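Local coordinates for protein ribonucleoside-diphosphate reductase (Pseudomonas aeruginosa, PDB 5IM3) that probably catalyses the reduction of ribonucleoside diphosphates to deoxyribonucleotides for DNA synthesis, under allosteric control by nucleotides such as dATP, at residues Q102-E106 with Y121-R125; L32-R37 with G93-E99; L503-V509 with K535-H539. All coordinates share one frame; numbering follows the deposited sequence.

Contact 1: Q102-E106 with Y121-R125. With DTP (2'-deoxyadenosine 5'-triphosphate), chain D; DTP (2'-deoxyadenosine 5'-triphosphate), chain C.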
loop_
_atom_site.group_PDB
_atom_site.type_symbol
_atom_site.label_atom_id
_atom_site.label_comp_id
_atom_site.label_asym_id
_atom_site.label_seq_id
_atom_site.Cartn_x
_atom_site.Cartn_y
_atom_site.Cartn_z
ATOM N N GLN A 102 22.333 -8.284 51.162
ATOM C CA GLN A 102 22.474 -9.702 50.848
ATOM C C GLN A 102 21.933 -10.009 49.456
ATOM O O GLN A 102 22.531 -10.789 48.706
ATOM C CB GLN A 102 21.751 -10.545 51.901
ATOM C CG GLN A 102 22.408 -10.552 53.276
ATOM C CD GLN A 102 23.582 -11.511 53.358
ATOM O OE1 GLN A 102 24.576 -11.359 52.645
ATOM N NE2 GLN A 102 23.470 -12.509 54.229
ATOM N N ASP A 103 20.804 -9.397 49.093
ATOM C CA ASP A 103 20.225 -9.634 47.776
ATOM C C ASP A 103 21.133 -9.114 46.669
ATOM O O ASP A 103 21.303 -9.774 45.637
ATOM C CB ASP A 103 18.844 -8.984 47.685
ATOM C CG ASP A 103 17.765 -9.805 48.367
ATOM O OD1 ASP A 103 18.109 -10.755 49.102
ATOM O OD2 ASP A 103 16.570 -9.500 48.166
ATOM N N GLN A 104 21.727 -7.933 46.863
ATOM C CA GLN A 104 22.616 -7.384 45.844
ATOM C C GLN A 104 23.928 -8.155 45.768
ATOM O O GLN A 104 24.542 -8.219 44.697
ATOM C CB GLN A 104 22.878 -5.903 46.117
ATOM C CG GLN A 104 21.675 -5.009 45.845
ATOM C CD GLN A 104 21.279 -4.987 44.379
ATOM O OE1 GLN A 104 22.132 -5.031 43.493
ATOM N NE2 GLN A 104 19.977 -4.925 44.118
ATOM N N VAL A 105 24.371 -8.747 46.878
ATOM C CA VAL A 105 25.556 -9.599 46.842
ATOM C C VAL A 105 25.286 -10.833 45.991
ATOM O O VAL A 105 26.096 -11.202 45.131
ATOM C CB VAL A 105 25.992 -9.977 48.269
ATOM C CG1 VAL A 105 26.999 -11.129 48.246
ATOM C CG2 VAL A 105 26.591 -8.767 48.976
ATOM N N GLU A 106 24.149 -11.494 46.223
ATOM C CA GLU A 106 23.779 -12.635 45.393
ATOM C C GLU A 106 23.685 -12.229 43.930
ATOM O O GLU A 106 24.112 -12.975 43.042
ATOM C CB GLU A 106 22.450 -13.229 45.860
ATOM C CG GLU A 106 22.503 -13.923 47.216
ATOM C CD GLU A 106 21.156 -14.498 47.636
ATOM O OE1 GLU A 106 20.161 -14.306 46.900
ATOM O OE2 GLU A 106 21.091 -15.145 48.707
ATOM N N TYR A 121 26.150 -19.628 48.551
ATOM C CA TYR A 121 25.828 -18.413 49.289
ATOM C C TYR A 121 24.346 -18.381 49.640
ATOM O O TYR A 121 23.972 -18.113 50.788
ATOM C CB TYR A 121 26.217 -17.182 48.468
ATOM C CG TYR A 121 26.271 -15.901 49.268
ATOM C CD1 TYR A 121 25.114 -15.200 49.573
ATOM C CD2 TYR A 121 27.483 -15.389 49.715
ATOM C CE1 TYR A 121 25.158 -14.032 50.307
ATOM C CE2 TYR A 121 27.539 -14.218 50.447
ATOM C CZ TYR A 121 26.373 -13.544 50.739
ATOM O OH TYR A 121 26.420 -12.377 51.469
ATOM N N VAL A 122 23.486 -18.672 48.659
ATOM C CA VAL A 122 22.046 -18.722 48.901
ATOM C C VAL A 122 21.725 -19.760 49.968
ATOM O O VAL A 122 21.017 -19.479 50.943
ATOM C CB VAL A 122 21.295 -19.018 47.588
ATOM C CG1 VAL A 122 19.854 -19.448 47.866
ATOM C CG2 VAL A 122 21.313 -17.804 46.674
ATOM N N ILE A 123 22.235 -20.982 49.791
ATOM C CA ILE A 123 21.905 -22.078 50.699
ATOM C C ILE A 123 22.274 -21.710 52.131
ATOM O O ILE A 123 21.450 -21.805 53.050
ATOM C CB ILE A 123 22.611 -23.370 50.249
ATOM C CG1 ILE A 123 21.956 -23.907 48.971
ATOM C CG2 ILE A 123 22.596 -24.423 51.364
ATOM C CD1 ILE A 123 22.769 -24.981 48.265
ATOM N N TYR A 124 23.525 -21.298 52.339
ATOM C CA TYR A 124 23.978 -20.933 53.677
ATOM C C TYR A 124 23.141 -19.795 54.244
ATOM O O TYR A 124 22.714 -19.839 55.403
ATOM C CB TYR A 124 25.458 -20.548 53.635
ATOM C CG TYR A 124 26.038 -20.150 54.975
ATOM C CD1 TYR A 124 25.892 -18.855 55.460
ATOM C CD2 TYR A 124 26.738 -21.064 55.750
ATOM C CE1 TYR A 124 26.420 -18.486 56.679
ATOM C CE2 TYR A 124 27.273 -20.702 56.972
ATOM C CZ TYR A 124 27.111 -19.411 57.429
ATOM O OH TYR A 124 27.637 -19.038 58.644
ATOM N N ARG A 125 22.895 -18.762 53.438
ATOM C CA ARG A 125 22.100 -17.635 53.911
ATOM C C ARG A 125 20.696 -18.078 54.302
ATOM O O ARG A 125 20.114 -17.552 55.258
ATOM C CB ARG A 125 22.033 -16.550 52.838
ATOM C CG ARG A 125 21.106 -15.393 53.187
ATOM C CD ARG A 125 20.877 -14.502 51.993
ATOM N NE ARG A 125 19.812 -13.538 52.234
ATOM C CZ ARG A 125 19.312 -12.735 51.301
ATOM N NH1 ARG A 125 19.784 -12.780 50.060
ATOM N NH2 ARG A 125 18.344 -11.885 51.609
HETATM P PG DTP D . 23.675 -14.863 60.948
HETATM O O1G DTP D . 24.629 -13.785 61.109
HETATM O O2G DTP D . 24.149 -16.176 61.482
HETATM O O3G DTP D . 22.323 -14.550 61.517
HETATM P PB DTP D . 24.178 -14.583 58.100
HETATM O O1B DTP D . 24.500 -13.150 58.212
HETATM O O2B DTP D . 23.357 -14.839 56.845
HETATM O O3B DTP D . 23.411 -15.093 59.397
HETATM P PA DTP D . 26.945 -15.130 58.705
HETATM O O1A DTP D . 27.599 -16.386 59.125
HETATM O O2A DTP D . 26.811 -14.137 59.871
HETATM O O3A DTP D . 25.513 -15.446 58.089
HETATM O "O5'" DTP D . 27.650 -14.387 57.513
HETATM C "C5'" DTP D . 28.185 -15.151 56.422
HETATM C "C4'" DTP D . 27.632 -14.700 55.092
HETATM O "O4'" DTP D . 28.595 -15.002 54.060
HETATM C "C3'" DTP D . 26.316 -15.375 54.677
HETATM O "O3'" DTP D . 25.312 -14.396 54.409
HETATM C "C2'" DTP D . 26.660 -16.138 53.398
HETATM C "C1'" DTP D . 28.178 -16.147 53.348
HETATM N N9 DTP D . 28.812 -17.329 53.930
HETATM C C8 DTP D . 29.476 -17.452 55.122
HETATM N N7 DTP D . 29.884 -18.670 55.384
HETATM C C5 DTP D . 29.461 -19.401 54.285
HETATM C C6 DTP D . 29.580 -20.763 53.948
HETATM N N6 DTP D . 30.121 -21.682 54.751
HETATM N N1 DTP D . 29.074 -21.161 52.763
HETATM C C2 DTP D . 28.482 -20.256 51.979
HETATM N N3 DTP D . 28.294 -18.954 52.197
HETATM C C4 DTP D . 28.808 -18.585 53.376
HETATM P PG DTP C . 26.597 -10.846 62.396
HETATM O O1G DTP C . 27.978 -10.469 62.778
HETATM O O2G DTP C . 26.556 -11.893 61.267
HETATM O O3G DTP C . 25.792 -11.383 63.563
HETATM P PB DTP C . 25.323 -9.449 60.286
HETATM O O1B DTP C . 24.615 -10.661 59.822
HETATM O O2B DTP C . 24.496 -8.194 60.079
HETATM O O3B DTP C . 25.783 -9.616 61.799
HETATM P PA DTP C . 27.443 -10.592 58.813
HETATM O O1A DTP C . 28.891 -10.345 58.694
HETATM O O2A DTP C . 27.077 -11.921 59.482
HETATM O O3A DTP C . 26.726 -9.377 59.545
HETATM O "O5'" DTP C . 26.720 -10.519 57.445
HETATM C "C5'" DTP C . 26.977 -9.328 56.696
HETATM C "C4'" DTP C . 26.009 -9.180 55.554
HETATM O "O4'" DTP C . 25.390 -7.882 55.627
HETATM C "C3'" DTP C . 26.683 -9.206 54.191
HETATM O "O3'" DTP C . 25.774 -9.578 53.155
HETATM C "C2'" DTP C . 27.140 -7.761 54.030
HETATM C "C1'" DTP C . 26.149 -6.953 54.861
HETATM N N9 DTP C . 26.774 -5.997 55.771
HETATM C C8 DTP C . 27.263 -6.208 57.033
HETATM N N7 DTP C . 27.852 -5.163 57.562
HETATM C C5 DTP C . 27.738 -4.191 56.581
HETATM C C6 DTP C . 28.165 -2.852 56.521
HETATM N N6 DTP C . 28.924 -2.275 57.460
HETATM N N1 DTP C . 27.854 -2.147 55.411
HETATM C C2 DTP C . 27.181 -2.756 54.429
HETATM N N3 DTP C . 26.761 -4.020 54.362
HETATM C C4 DTP C . 27.067 -4.687 55.476
#
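In the ATP cone, the nucleotide-binding regulatory domain of this reductase, Arg125 reaches across from one helix to Gln102, Asp103 and Glu106 on another. The segments run nearly antiparallel (156°), their axes 11.2 Å apart. With CG anti to the backbone N (chi1 174°) and the chain extended to NE, Arg125 carries its guanidinium to the far helix. NH1 and NH2 grip Asp103 end-on, both on OD1 and both in the guanidinium plane; the NH2 to OD1 distance is 2.8 Å. NH1 also makes a weak bond to Glu106 OE2 at 3.0 Å, completing a salt-bridge network of Asp103, Glu106 and Arg125. Gln102 CB lies over one guanidinium face, 3.3 Å from Arg125 CZ. The two ends of the Gln102 amide part: NE2 donates an almost straight bond (173°) to O3' of the chain D dATP at 2.6 Å, whereas OE1 sits at the edge of the Tyr121 ring beside OH, in a place the model leaves doubtful. One face of Tyr121 carries the deoxyribose of that dATP; adenine C5 of the same nucleotide lies over one face of the Tyr124 ring, and Tyr124 OH donates to its O1A at 2.7 Å. Helix 46-60 packs on Val105 and Tyr121, and the second subunit meets the same helix pair, its Arg119 and Gln115 binding Glu106 OE1.

Contact 2: L32-R37 with G93-E99. With DTP (2'-deoxyadenosine 5'-triphosphate), chain C; DTP (2'-deoxyadenosine 5'-triphosphate), chain D.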
loop_
_atom_site.group_PDB
_atom_site.type_symbol
_atom_site.label_atom_id
_atom_site.label_comp_id
_atom_site.label_asym_id
_atom_site.label_seq_id
_atom_site.Cartn_x
_atom_site.Cartn_y
_atom_site.Cartn_z
ATOM N N LEU A 32 26.700 6.756 54.492
ATOM C CA LEU A 32 25.934 5.532 54.294
ATOM C C LEU A 32 25.939 4.657 55.545
ATOM O O LEU A 32 26.994 4.368 56.109
ATOM C CB LEU A 32 26.487 4.739 53.108
ATOM C CG LEU A 32 25.674 4.789 51.813
ATOM C CD1 LEU A 32 26.413 4.067 50.690
ATOM C CD2 LEU A 32 24.289 4.185 52.013
ATOM N N ARG A 33 24.750 4.235 55.969
ATOM C CA ARG A 33 24.583 3.367 57.125
ATOM C C ARG A 33 23.600 2.259 56.771
ATOM O O ARG A 33 22.933 2.298 55.734
ATOM C CB ARG A 33 24.102 4.153 58.351
ATOM C CG ARG A 33 25.103 5.188 58.844
ATOM C CD ARG A 33 24.618 5.900 60.098
ATOM N NE ARG A 33 25.588 6.879 60.579
ATOM C CZ ARG A 33 25.451 7.584 61.698
ATOM N NH1 ARG A 33 24.379 7.423 62.463
ATOM N NH2 ARG A 33 26.388 8.454 62.054
ATOM N N VAL A 34 23.513 1.260 57.647
ATOM C CA VAL A 34 22.730 0.060 57.382
ATOM C C VAL A 34 21.845 -0.242 58.582
ATOM O O VAL A 34 22.292 -0.165 59.733
ATOM C CB VAL A 34 23.635 -1.149 57.068
ATOM C CG1 VAL A 34 22.795 -2.331 56.595
ATOM C CG2 VAL A 34 24.684 -0.777 56.033
ATOM N N ILE A 35 20.593 -0.593 58.307
ATOM C CA ILE A 35 19.665 -1.042 59.339
ATOM C C ILE A 35 19.972 -2.508 59.627
ATOM O O ILE A 35 19.662 -3.386 58.818
ATOM C CB ILE A 35 18.206 -0.860 58.906
ATOM C CG1 ILE A 35 17.950 0.583 58.453
ATOM C CG2 ILE A 35 17.268 -1.234 60.048
ATOM C CD1 ILE A 35 16.669 0.752 57.665
ATOM N N LYS A 36 20.583 -2.777 60.778
ATOM C CA LYS A 36 20.896 -4.146 61.151
ATOM C C LYS A 36 19.617 -4.978 61.241
ATOM O O LYS A 36 18.498 -4.471 61.118
ATOM C CB LYS A 36 21.648 -4.178 62.482
ATOM C CG LYS A 36 23.102 -3.733 62.384
ATOM C CD LYS A 36 24.037 -4.909 62.132
ATOM C CE LYS A 36 24.242 -5.741 63.393
ATOM N NZ LYS A 36 25.112 -6.928 63.149
ATOM N N ARG A 37 19.799 -6.284 61.460
ATOM C CA ARG A 37 18.660 -7.192 61.546
ATOM C C ARG A 37 17.651 -6.712 62.577
ATOM O O ARG A 37 16.439 -6.878 62.398
ATOM C CB ARG A 37 19.138 -8.603 61.895
ATOM C CG ARG A 37 20.045 -9.217 60.849
ATOM C CD ARG A 37 19.538 -10.567 60.367
ATOM N NE ARG A 37 19.873 -10.809 58.966
ATOM C CZ ARG A 37 21.063 -11.216 58.536
ATOM N NH1 ARG A 37 22.051 -11.425 59.396
ATOM N NH2 ARG A 37 21.267 -11.412 57.238
ATOM N N GLY A 93 24.562 10.019 51.127
ATOM C CA GLY A 93 24.302 9.078 52.195
ATOM C C GLY A 93 22.876 8.556 52.174
ATOM O O GLY A 93 22.017 8.998 51.410
ATOM N N GLY A 94 22.628 7.587 53.047
ATOM C CA GLY A 94 21.312 6.986 53.132
ATOM C C GLY A 94 21.308 5.852 54.133
ATOM O O GLY A 94 22.251 5.679 54.908
ATOM N N THR A 95 20.223 5.080 54.109
ATOM C CA THR A 95 20.083 3.911 54.968
ATOM C C THR A 95 19.433 2.789 54.175
ATOM O O THR A 95 18.450 3.015 53.463
ATOM C CB THR A 95 19.249 4.224 56.215
ATOM O OG1 THR A 95 17.993 4.792 55.825
ATOM C CG2 THR A 95 19.989 5.195 57.127
ATOM N N ILE A 96 19.985 1.581 54.303
ATOM C CA ILE A 96 19.507 0.414 53.578
ATOM C C ILE A 96 19.420 -0.762 54.542
ATOM O O ILE A 96 20.111 -0.816 55.562
ATOM C CB ILE A 96 20.417 0.060 52.383
ATOM C CG1 ILE A 96 21.886 0.098 52.815
ATOM C CG2 ILE A 96 20.157 1.014 51.221
ATOM C CD1 ILE A 96 22.857 -0.343 51.744
ATOM N N HIS A 97 18.559 -1.715 54.200
ATOM C CA HIS A 97 18.351 -2.879 55.045
ATOM C C HIS A 97 19.437 -3.919 54.804
ATOM O O HIS A 97 20.020 -4.004 53.719
ATOM C CB HIS A 97 16.975 -3.493 54.790
ATOM C CG HIS A 97 15.848 -2.706 55.381
ATOM N ND1 HIS A 97 15.194 -1.708 54.691
ATOM C CD2 HIS A 97 15.265 -2.765 56.602
ATOM C CE1 HIS A 97 14.253 -1.188 55.459
ATOM N NE2 HIS A 97 14.274 -1.812 56.623
ATOM N N ILE A 98 19.706 -4.717 55.838
ATOM C CA ILE A 98 20.758 -5.723 55.745
ATOM C C ILE A 98 20.411 -6.752 54.677
ATOM O O ILE A 98 21.285 -7.216 53.933
ATOM C CB ILE A 98 20.982 -6.377 57.121
ATOM C CG1 ILE A 98 22.300 -7.154 57.146
ATOM C CG2 ILE A 98 19.811 -7.272 57.492
ATOM C CD1 ILE A 98 23.503 -6.268 57.384
ATOM N N GLU A 99 19.130 -7.121 54.576
ATOM C CA GLU A 99 18.706 -8.066 53.548
ATOM C C GLU A 99 18.782 -7.447 52.159
ATOM O O GLU A 99 18.955 -8.165 51.168
ATOM C CB GLU A 99 17.284 -8.553 53.835
ATOM C CG GLU A 99 17.115 -9.204 55.199
ATOM C CD GLU A 99 17.923 -10.480 55.345
ATOM O OE1 GLU A 99 18.013 -11.247 54.364
ATOM O OE2 GLU A 99 18.475 -10.713 56.442
HETATM P PG DTP C . 26.597 -10.846 62.396
HETATM O O1G DTP C . 27.978 -10.469 62.778
HETATM O O2G DTP C . 26.556 -11.893 61.267
HETATM O O3G DTP C . 25.792 -11.383 63.563
HETATM P PB DTP C . 25.323 -9.449 60.286
HETATM O O1B DTP C . 24.615 -10.661 59.822
HETATM O O2B DTP C . 24.496 -8.194 60.079
HETATM O O3B DTP C . 25.783 -9.616 61.799
HETATM P PA DTP C . 27.443 -10.592 58.813
HETATM O O1A DTP C . 28.891 -10.345 58.694
HETATM O O2A DTP C . 27.077 -11.921 59.482
HETATM O O3A DTP C . 26.726 -9.377 59.545
HETATM O "O5'" DTP C . 26.720 -10.519 57.445
HETATM C "C5'" DTP C . 26.977 -9.328 56.696
HETATM C "C4'" DTP C . 26.009 -9.180 55.554
HETATM O "O4'" DTP C . 25.390 -7.882 55.627
HETATM C "C3'" DTP C . 26.683 -9.206 54.191
HETATM O "O3'" DTP C . 25.774 -9.578 53.155
HETATM C "C2'" DTP C . 27.140 -7.761 54.030
HETATM C "C1'" DTP C . 26.149 -6.953 54.861
HETATM N N9 DTP C . 26.774 -5.997 55.771
HETATM C C8 DTP C . 27.263 -6.208 57.033
HETATM N N7 DTP C . 27.852 -5.163 57.562
HETATM C C5 DTP C . 27.738 -4.191 56.581
HETATM C C6 DTP C . 28.165 -2.852 56.521
HETATM N N6 DTP C . 28.924 -2.275 57.460
HETATM N N1 DTP C . 27.854 -2.147 55.411
HETATM C C2 DTP C . 27.181 -2.756 54.429
HETATM N N3 DTP C . 26.761 -4.020 54.362
HETATM C C4 DTP C . 27.067 -4.687 55.476
HETATM P PG DTP D . 23.675 -14.863 60.948
HETATM O O1G DTP D . 24.629 -13.785 61.109
HETATM O O2G DTP D . 24.149 -16.176 61.482
HETATM O O3G DTP D . 22.323 -14.550 61.517
HETATM P PB DTP D . 24.178 -14.583 58.100
HETATM O O1B DTP D . 24.500 -13.150 58.212
HETATM O O2B DTP D . 23.357 -14.839 56.845
HETATM O O3B DTP D . 23.411 -15.093 59.397
HETATM P PA DTP D . 26.945 -15.130 58.705
HETATM O O1A DTP D . 27.599 -16.386 59.125
HETATM O O2A DTP D . 26.811 -14.137 59.871
HETATM O O3A DTP D . 25.513 -15.446 58.089
HETATM O "O5'" DTP D . 27.650 -14.387 57.513
HETATM C "C5'" DTP D . 28.185 -15.151 56.422
HETATM C "C4'" DTP D . 27.632 -14.700 55.092
HETATM O "O4'" DTP D . 28.595 -15.002 54.060
HETATM C "C3'" DTP D . 26.316 -15.375 54.677
HETATM O "O3'" DTP D . 25.312 -14.396 54.409
HETATM C "C2'" DTP D . 26.660 -16.138 53.398
HETATM C "C1'" DTP D . 28.178 -16.147 53.348
HETATM N N9 DTP D . 28.812 -17.329 53.930
HETATM C C8 DTP D . 29.476 -17.452 55.122
HETATM N N7 DTP D . 29.884 -18.670 55.384
HETATM C C5 DTP D . 29.461 -19.401 54.285
HETATM C C6 DTP D . 29.580 -20.763 53.948
HETATM N N6 DTP D . 30.121 -21.682 54.751
HETATM N N1 DTP D . 29.074 -21.161 52.763
HETATM C C2 DTP D . 28.482 -20.256 51.979
HETATM N N3 DTP D . 28.294 -18.954 52.197
HETATM C C4 DTP D . 28.808 -18.585 53.376
#
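Arg37 reaches past Ile98 to Glu99 and two dATP molecules. Beyond CB, CG passes 3.9 Å from Ile98 CG2, and bends at chi2 (-125°) and chi3 turn the chain so that CD approaches Glu99 OE2 to 4.1 Å and NE, 2.9 Å from Glu99 OE2, faces the carboxylate. NE and NH2 grip that one oxygen side-on in a salt bridge, in the guanidinium plane; NE meets OE2 nearly end-on to its C-O bond, NH2 from the syn side but tilted out of the carboxylate plane. Ile98 CG1 lies over one face of the guanidinium. At the tip, NH1 turns to the phosphates, donating to O1B of the chain D dATP at 3.2 Å and, through a weak, bent bond, to O1B of the chain C dATP. One guanidinium thus links both triphosphates, and Glu99, which also pairs with Arg125, probably helps to fix its rotation. Lys36 NZ adds a weak bond to O2B of the chain C dATP. Val34 CG2 comes 3.5 Å from adenine N1 of that nucleotide, and Ile98 CD1 lies against its sugar.

Beside the nucleotide, strands 33-35 and 95-97 pair in parallel. Arg33 N donates to Gly94 O at 3.1 Å and Ile35 N to Ile96 O at 2.8 Å, whereas the bonds from Ile96 N to Arg33 O and from Ile98 N to Ile35 O are weak. Ile35 CD1 makes a CH-pi contact over the His97 ring, 3.8 Å from its centroid. His97 is the N-cap of helix 98-111, whose Ile101 packs on Val34 and Ile96. In the three-stranded sheet, strand 33-35 lies between strands 41-43 and 95-97.

Contact 3: L503-V509 with K535-H539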
loop_
_atom_site.group_PDB
_atom_site.type_symbol
_atom_site.label_atom_id
_atom_site.label_comp_id
_atom_site.label_asym_id
_atom_site.label_seq_id
_atom_site.Cartn_x
_atom_site.Cartn_y
_atom_site.Cartn_z
ATOM N N LEU A 503 -32.256 -5.891 -12.547
ATOM C CA LEU A 503 -32.905 -5.187 -11.453
ATOM C C LEU A 503 -34.172 -4.504 -11.956
ATOM O O LEU A 503 -34.183 -3.910 -13.039
ATOM C CB LEU A 503 -31.961 -4.154 -10.832
ATOM C CG LEU A 503 -30.551 -4.650 -10.496
ATOM C CD1 LEU A 503 -29.746 -3.563 -9.796
ATOM C CD2 LEU A 503 -30.606 -5.905 -9.643
ATOM N N PHE A 504 -35.239 -4.601 -11.165
ATOM C CA PHE A 504 -36.532 -4.025 -11.499
ATOM C C PHE A 504 -37.042 -3.202 -10.326
ATOM O O PHE A 504 -36.657 -3.418 -9.173
ATOM C CB PHE A 504 -37.587 -5.097 -11.817
ATOM C CG PHE A 504 -37.234 -5.997 -12.963
ATOM C CD1 PHE A 504 -37.411 -5.578 -14.271
ATOM C CD2 PHE A 504 -36.763 -7.277 -12.733
ATOM C CE1 PHE A 504 -37.103 -6.414 -15.326
ATOM C CE2 PHE A 504 -36.448 -8.116 -13.784
ATOM C CZ PHE A 504 -36.624 -7.686 -15.081
ATOM N N SER A 505 -37.909 -2.278 -10.623
ATOM C CA SER A 505 -38.674 -1.691 -9.529
ATOM C C SER A 505 -39.920 -2.532 -9.262
ATOM O O SER A 505 -40.592 -2.956 -10.205
ATOM C CB SER A 505 -39.091 -0.263 -9.850
ATOM O OG SER A 505 -39.913 0.253 -8.815
ATOM N N PRO A 506 -40.261 -2.797 -7.999
ATOM C CA PRO A 506 -41.419 -3.667 -7.733
ATOM C C PRO A 506 -42.719 -3.146 -8.318
ATOM O O PRO A 506 -43.609 -3.950 -8.617
ATOM C CB PRO A 506 -41.469 -3.727 -6.198
ATOM C CG PRO A 506 -40.709 -2.543 -5.737
ATOM C CD PRO A 506 -39.640 -2.316 -6.755
ATOM N N SER A 507 -42.860 -1.830 -8.503
ATOM C CA SER A 507 -44.093 -1.289 -9.068
ATOM C C SER A 507 -44.315 -1.737 -10.508
ATOM O O SER A 507 -45.462 -1.763 -10.964
ATOM C CB SER A 507 -44.089 0.239 -8.993
ATOM O OG SER A 507 -42.922 0.780 -9.580
ATOM N N ASP A 508 -43.253 -2.085 -11.232
ATOM C CA ASP A 508 -43.399 -2.674 -12.556
ATOM C C ASP A 508 -43.570 -4.186 -12.519
ATOM O O ASP A 508 -44.045 -4.766 -13.502
ATOM C CB ASP A 508 -42.185 -2.335 -13.424
ATOM C CG ASP A 508 -42.104 -0.860 -13.770
ATOM O OD1 ASP A 508 -43.117 -0.296 -14.243
ATOM O OD2 ASP A 508 -41.028 -0.261 -13.560
ATOM N N VAL A 509 -43.198 -4.835 -11.419
ATOM C CA VAL A 509 -43.280 -6.287 -11.302
ATOM C C VAL A 509 -43.895 -6.626 -9.947
ATOM O O VAL A 509 -43.272 -7.331 -9.142
ATOM C CB VAL A 509 -41.895 -6.930 -11.481
ATOM C CG1 VAL A 509 -41.411 -6.748 -12.922
ATOM C CG2 VAL A 509 -40.879 -6.333 -10.504
ATOM N N LYS A 535 -39.617 -3.398 -23.749
ATOM C CA LYS A 535 -40.990 -3.263 -23.283
ATOM C C LYS A 535 -41.083 -3.126 -21.767
ATOM O O LYS A 535 -42.182 -3.224 -21.211
ATOM C CB LYS A 535 -41.824 -4.452 -23.770
ATOM C CG LYS A 535 -42.472 -4.218 -25.133
ATOM C CD LYS A 535 -42.924 -5.512 -25.792
ATOM C CE LYS A 535 -41.744 -6.271 -26.387
ATOM N NZ LYS A 535 -42.178 -7.429 -27.222
ATOM N N LEU A 536 -39.957 -2.892 -21.090
ATOM C CA LEU A 536 -39.950 -2.600 -19.653
ATOM C C LEU A 536 -38.748 -1.687 -19.399
ATOM O O LEU A 536 -37.650 -2.153 -19.091
ATOM C CB LEU A 536 -39.894 -3.872 -18.820
ATOM C CG LEU A 536 -39.913 -3.720 -17.295
ATOM C CD1 LEU A 536 -40.824 -2.584 -16.851
ATOM C CD2 LEU A 536 -40.358 -5.025 -16.657
ATOM N N LYS A 537 -38.985 -0.379 -19.524
ATOM C CA LYS A 537 -37.892 0.584 -19.644
ATOM C C LYS A 537 -37.020 0.610 -18.394
ATOM O O LYS A 537 -35.787 0.599 -18.484
ATOM C CB LYS A 537 -38.465 1.975 -19.930
ATOM C CG LYS A 537 -37.438 3.104 -20.002
ATOM C CD LYS A 537 -36.546 2.985 -21.225
ATOM C CE LYS A 537 -35.544 4.130 -21.294
ATOM N NZ LYS A 537 -34.598 3.987 -22.440
ATOM N N LEU A 538 -37.638 0.662 -17.218
ATOM C CA LEU A 538 -36.896 0.887 -15.979
ATOM C C LEU A 538 -36.292 -0.432 -15.516
ATOM O O LEU A 538 -36.969 -1.260 -14.903
ATOM C CB LEU A 538 -37.805 1.487 -14.914
ATOM C CG LEU A 538 -37.134 1.804 -13.575
ATOM C CD1 LEU A 538 -36.006 2.811 -13.755
ATOM C CD2 LEU A 538 -38.156 2.316 -12.574
ATOM N N HIS A 539 -35.007 -0.629 -15.801
ATOM C CA HIS A 539 -34.312 -1.839 -15.386
ATOM C C HIS A 539 -32.810 -1.611 -15.486
ATOM O O HIS A 539 -32.341 -0.654 -16.107
ATOM C CB HIS A 539 -34.733 -3.046 -16.231
ATOM C CG HIS A 539 -34.204 -3.018 -17.629
ATOM N ND1 HIS A 539 -34.744 -2.218 -18.613
ATOM C CD2 HIS A 539 -33.187 -3.695 -18.212
ATOM C CE1 HIS A 539 -34.080 -2.402 -19.740
ATOM N NE2 HIS A 539 -33.131 -3.293 -19.524
HETATM O O HOH W 1 -38.907 -1.761 -13.247
#
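Leu536, Leu538 and Asp508 bury the most surface where the turn following strand 500-504 meets the loop leading into strand 539-543. An extended first torsion (chi1 -179°) swings the Leu536 branch toward the turn, where its methyls go to different partners: CD2 packs 3.8 Å from Phe504 CE1, approaching the ring obliquely, and also touches Val509 CG1, while CD1 rests 3.7 Å from Asp508 CB. Leu538 meets the same turn, placing CD2 3.9 Å from Ser505 CB and near Asp508 OD2. A single water joins the polar groups between these leucines: it accepts from Ser505 N at 2.9 Å and donates to Asp508 OD2 and to Leu538 O, each 2.6 Å away. Tyr527 and Ala531 of helix 517-532 back the Phe504 ring. At the strand end, His539 CA lies 3.1 Å from Leu503 O in a CA-H...O contact, and the imidazole turns back on its own loop, ND1 donating to Lys537 O. Ser505 OG bonds to Ser414 and Ala411, close to Arg410 of a dATP site. With no direct hydrogen bond between the segments, their polar link runs through the water, while methyl packing on ring and turn makes up most of the rest.

Overall arrangement
From the N terminus, contact 2 comes first: strand 33-35 is joined by strand 95-97 after an excursion of 55 residues that includes strand 41-43 and helices 46-60 and 69-88. Contact 1 follows at once, closing the short hairpin of helices 98-111 and 115-138. The two are in series but share helix 98-111, both dATP molecules and a direct salt bridge from Arg125 to Glu99, so sheet and helices meet at two adjoining dATP pockets. Contact 3 closes a 25-residue excursion through helix 517-532 in the barrel domain, its centre about 90 Å from that of contact 1 and on the opposite side of the chain's centre. None nests or crosses.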